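Local coordinates for elicitor protein Hrip2 (Magnaporthe oryzae, PDB 5FID) that acts as a protein elicitor of the rice blast fungus, probably secreted and probably triggering defence responses in the host plant, at residues D14-P22 with L31-E42. The protein carries 1 engineered substitution. Sequence-based numbering, arbitrary orientation.
Sequences DTVYVQSFP and LTTLQAGQTFSE
Over the middle of the Phe40 ring sits one methyl of Val18: CG1 lies 3.6 Å from the centroid of that ring and 13° off its normal, a CH-pi contact on one face. This methyl is anti to the backbone N (chi1 180°), which leaves the other branch, CG2, to meet Leu34 CD1 at 3.7 Å. Leu34 in turn lays its CB against Val16 CG2; Val16, Val18, Thr32 and Leu34 share one face of the hairpin, and the Phe40 ring packs against the Val18 methyl on that side. On the other face the Tyr17 ring lies alongside Thr33, its CE1 3.5 Å from Thr33 OG1, in an oblique approach. The Glu42 carboxylate receives Ser20 OG at OE2 (2.8 Å) on the syn side, 24° out of plane; Tyr67 OH also bonds OE2, Arg45 forms a salt bridge with OE1, and Ser20 OG also hydrogen-bonds Ser49 OG. Four backbone bonds in two reciprocal pairs, Val16 with Leu34 and Val18 with Thr32, define an antiparallel ladder. Past its end, water 1 bridges Thr15 OG1 and Ala36 N, and a type II turn from Gln35 to Gln38 reverses the chain, Gln38 OE1 taking the N-H of Gln35. The hairpin of strands 16-22 and 32-34 forms one margin of the six-stranded antiparallel sheet, with 32-34 outermost and 49-54 flanking 16-22. Strand 39-43 belongs instead to the five-stranded mixed sheet, beside 5-10, so Phe40 and Glu42 join the two sheets, with Val51 touching Val18 and Val8 touching Phe40.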
loop_
_atom_site.group_PDB
_atom_site.type_symbol
_atom_site.label_atom_id
_atom_site.label_comp_id
_atom_site.label_asym_id
_atom_site.label_seq_id
_atom_site.Cartn_x
_atom_site.Cartn_y
_atom_site.Cartn_z
ATOM N N ASP A 14 0.326 -25.247 16.814
ATOM C CA ASP A 14 0.913 -26.136 15.829
ATOM C C ASP A 14 2.334 -25.732 15.483
ATOM O O ASP A 14 2.696 -24.561 15.573
ATOM C CB ASP A 14 0.068 -26.144 14.550
ATOM C CG ASP A 14 -1.312 -26.727 14.770
ATOM O OD1 ASP A 14 -1.444 -27.646 15.606
ATOM O OD2 ASP A 14 -2.263 -26.265 14.118
ATOM N N THR A 15 3.134 -26.718 15.099
ATOM C CA THR A 15 4.417 -26.454 14.465
ATOM C C THR A 15 4.101 -25.829 13.104
ATOM O O THR A 15 3.204 -26.291 12.389
ATOM C CB THR A 15 5.211 -27.762 14.284
ATOM O OG1 THR A 15 5.487 -28.340 15.570
ATOM C CG2 THR A 15 6.528 -27.518 13.567
ATOM N N VAL A 16 4.815 -24.769 12.739
ATOM C CA VAL A 16 4.649 -24.180 11.410
ATOM C C VAL A 16 5.984 -24.106 10.682
ATOM O O VAL A 16 7.043 -24.212 11.303
ATOM C CB VAL A 16 4.016 -22.775 11.475
ATOM C CG1 VAL A 16 2.747 -22.801 12.296
ATOM C CG2 VAL A 16 4.994 -21.783 12.056
ATOM N N TYR A 17 5.931 -23.944 9.362
ATOM C CA TYR A 17 7.138 -23.897 8.545
ATOM C C TYR A 17 7.155 -22.598 7.766
ATOM O O TYR A 17 6.133 -22.185 7.217
ATOM C CB TYR A 17 7.194 -25.109 7.608
ATOM C CG TYR A 17 7.177 -26.399 8.384
ATOM C CD1 TYR A 17 8.353 -27.029 8.750
ATOM C CD2 TYR A 17 5.980 -26.960 8.802
ATOM C CE1 TYR A 17 8.334 -28.215 9.496
ATOM C CE2 TYR A 17 5.955 -28.138 9.536
ATOM C CZ TYR A 17 7.127 -28.755 9.879
ATOM O OH TYR A 17 7.080 -29.926 10.621
ATOM N N VAL A 18 8.310 -21.940 7.750
ATOM C CA VAL A 18 8.435 -20.629 7.131
ATOM C C VAL A 18 9.644 -20.627 6.210
ATOM O O VAL A 18 10.683 -21.186 6.555
ATOM C CB VAL A 18 8.621 -19.539 8.215
ATOM C CG1 VAL A 18 8.765 -18.157 7.577
ATOM C CG2 VAL A 18 7.445 -19.537 9.176
ATOM N N GLN A 19 9.508 -20.030 5.027
ATOM C CA GLN A 19 10.650 -19.883 4.125
ATOM C C GLN A 19 10.486 -18.667 3.211
ATOM O O GLN A 19 9.379 -18.370 2.727
ATOM C CB GLN A 19 10.880 -21.154 3.294
ATOM C CG GLN A 19 12.218 -21.188 2.569
ATOM C CD GLN A 19 12.475 -22.507 1.863
ATOM O OE1 GLN A 19 11.546 -23.279 1.612
ATOM N NE2 GLN A 19 13.748 -22.782 1.549
ATOM N N SER A 20 11.593 -17.962 2.984
ATOM C CA SER A 20 11.584 -16.729 2.196
ATOM C C SER A 20 12.108 -16.956 0.786
ATOM O O SER A 20 13.122 -17.635 0.582
ATOM C CB SER A 20 12.420 -15.646 2.888
ATOM O OG SER A 20 12.251 -14.386 2.245
ATOM N N PHE A 21 11.402 -16.379 -0.183
ATOM C CA PHE A 21 11.701 -16.565 -1.594
ATOM C C PHE A 21 11.930 -15.209 -2.238
ATOM O O PHE A 21 10.971 -14.556 -2.664
ATOM C CB PHE A 21 10.519 -17.268 -2.269
ATOM C CG PHE A 21 10.277 -18.648 -1.749
ATOM C CD1 PHE A 21 9.640 -18.844 -0.534
ATOM C CD2 PHE A 21 10.712 -19.751 -2.459
ATOM C CE1 PHE A 21 9.444 -20.113 -0.033
ATOM C CE2 PHE A 21 10.505 -21.023 -1.968
ATOM C CZ PHE A 21 9.870 -21.206 -0.756
ATOM N N PRO A 22 13.205 -14.780 -2.308
ATOM C CA PRO A 22 13.587 -13.450 -2.790
ATOM C C PRO A 22 13.029 -13.138 -4.177
ATOM O O PRO A 22 13.057 -14.007 -5.058
ATOM C CB PRO A 22 15.112 -13.526 -2.846
ATOM C CG PRO A 22 15.476 -14.546 -1.812
ATOM C CD PRO A 22 14.373 -15.572 -1.878
ATOM N N LEU A 31 14.751 -23.234 5.099
ATOM C CA LEU A 31 13.447 -23.799 5.421
ATOM C C LEU A 31 13.389 -23.861 6.941
ATOM O O LEU A 31 14.127 -24.623 7.566
ATOM C CB LEU A 31 13.303 -25.200 4.820
ATOM C CG LEU A 31 11.980 -25.939 5.044
ATOM C CD1 LEU A 31 10.782 -25.016 4.809
ATOM C CD2 LEU A 31 11.887 -27.157 4.134
ATOM N N THR A 32 12.526 -23.046 7.536
ATOM C CA THR A 32 12.561 -22.831 8.982
ATOM C C THR A 32 11.407 -23.511 9.705
ATOM O O THR A 32 10.239 -23.269 9.412
ATOM C CB THR A 32 12.575 -21.325 9.328
ATOM O OG1 THR A 32 13.676 -20.697 8.654
ATOM C CG2 THR A 32 12.734 -21.127 10.836
ATOM N N THR A 33 11.739 -24.361 10.664
ATOM C CA THR A 33 10.713 -25.004 11.467
ATOM C C THR A 33 10.493 -24.198 12.736
ATOM O O THR A 33 11.432 -23.980 13.515
ATOM C CB THR A 33 11.115 -26.423 11.884
ATOM O OG1 THR A 33 11.429 -27.209 10.722
ATOM C CG2 THR A 33 9.965 -27.068 12.641
ATOM N N LEU A 34 9.253 -23.763 12.956
ATOM C CA LEU A 34 8.911 -23.028 14.165
ATOM C C LEU A 34 8.009 -23.877 15.047
ATOM O O LEU A 34 6.834 -24.104 14.715
ATOM C CB LEU A 34 8.179 -21.718 13.829
ATOM C CG LEU A 34 8.875 -20.639 13.005
ATOM C CD1 LEU A 34 7.958 -19.416 12.872
ATOM C CD2 LEU A 34 10.178 -20.255 13.679
ATOM N N GLN A 35 8.541 -24.341 16.174
ATOM C CA GLN A 35 7.694 -24.973 17.174
ATOM C C GLN A 35 6.698 -23.932 17.630
ATOM O O GLN A 35 6.942 -22.729 17.485
ATOM C CB GLN A 35 8.512 -25.443 18.384
ATOM C CG GLN A 35 9.708 -26.300 18.032
ATOM C CD GLN A 35 9.314 -27.594 17.355
ATOM O OE1 GLN A 35 8.521 -28.374 17.895
ATOM N NE2 GLN A 35 9.866 -27.836 16.162
ATOM N N ALA A 36 5.573 -24.389 18.166
ATOM C CA ALA A 36 4.641 -23.499 18.840
ATOM C C ALA A 36 5.435 -22.537 19.724
ATOM O O ALA A 36 6.195 -22.971 20.577
ATOM C CB ALA A 36 3.674 -24.317 19.689
ATOM N N GLY A 37 5.308 -21.237 19.473
ATOM C CA GLY A 37 5.941 -20.234 20.316
ATOM C C GLY A 37 7.193 -19.608 19.723
ATOM O O GLY A 37 7.625 -18.544 20.168
ATOM N N GLN A 38 7.787 -20.261 18.727
ATOM C CA GLN A 38 9.029 -19.758 18.140
ATOM C C GLN A 38 8.805 -18.650 17.119
ATOM O O GLN A 38 7.690 -18.450 16.622
ATOM C CB GLN A 38 9.841 -20.888 17.502
ATOM C CG GLN A 38 10.532 -21.819 18.495
ATOM C CD GLN A 38 11.506 -22.752 17.803
ATOM O OE1 GLN A 38 11.142 -23.455 16.856
ATOM N NE2 GLN A 38 12.757 -22.753 18.257
ATOM N N THR A 39 9.881 -17.931 16.811
ATOM C CA THR A 39 9.825 -16.806 15.882
ATOM C C THR A 39 10.838 -16.980 14.742
ATOM O O THR A 39 11.993 -17.381 14.957
ATOM C CB THR A 39 10.077 -15.468 16.623
ATOM O OG1 THR A 39 9.004 -15.225 17.546
ATOM C CG2 THR A 39 10.155 -14.301 15.645
ATOM N N PHE A 40 10.385 -16.703 13.523
ATOM C CA PHE A 40 11.262 -16.611 12.367
ATOM C C PHE A 40 11.648 -15.151 12.156
ATOM O O PHE A 40 10.830 -14.252 12.348
ATOM C CB PHE A 40 10.522 -17.120 11.125
ATOM C CG PHE A 40 11.148 -16.691 9.815
ATOM C CD1 PHE A 40 12.112 -17.477 9.203
ATOM C CD2 PHE A 40 10.751 -15.519 9.188
ATOM C CE1 PHE A 40 12.682 -17.088 7.986
ATOM C CE2 PHE A 40 11.317 -15.129 7.982
ATOM C CZ PHE A 40 12.281 -15.918 7.385
ATOM N N SER A 41 12.879 -14.895 11.736
ATOM C CA SER A 41 13.214 -13.550 11.283
ATOM C C SER A 41 14.299 -13.566 10.226
ATOM O O SER A 41 15.137 -14.463 10.204
ATOM C CB SER A 41 13.628 -12.661 12.457
ATOM O OG SER A 41 14.817 -13.139 13.045
ATOM N N GLU A 42 14.276 -12.571 9.347
ATOM C CA GLU A 42 15.364 -12.388 8.389
ATOM C C GLU A 42 15.591 -10.904 8.175
ATOM O O GLU A 42 14.674 -10.105 8.336
ATOM C CB GLU A 42 15.036 -13.059 7.048
ATOM C CG GLU A 42 13.909 -12.388 6.258
ATOM C CD GLU A 42 13.759 -12.997 4.868
ATOM O OE1 GLU A 42 14.379 -14.064 4.623
ATOM O OE2 GLU A 42 13.041 -12.421 4.012
HETATM O O HOH W 1 5.038 -27.261 17.989
#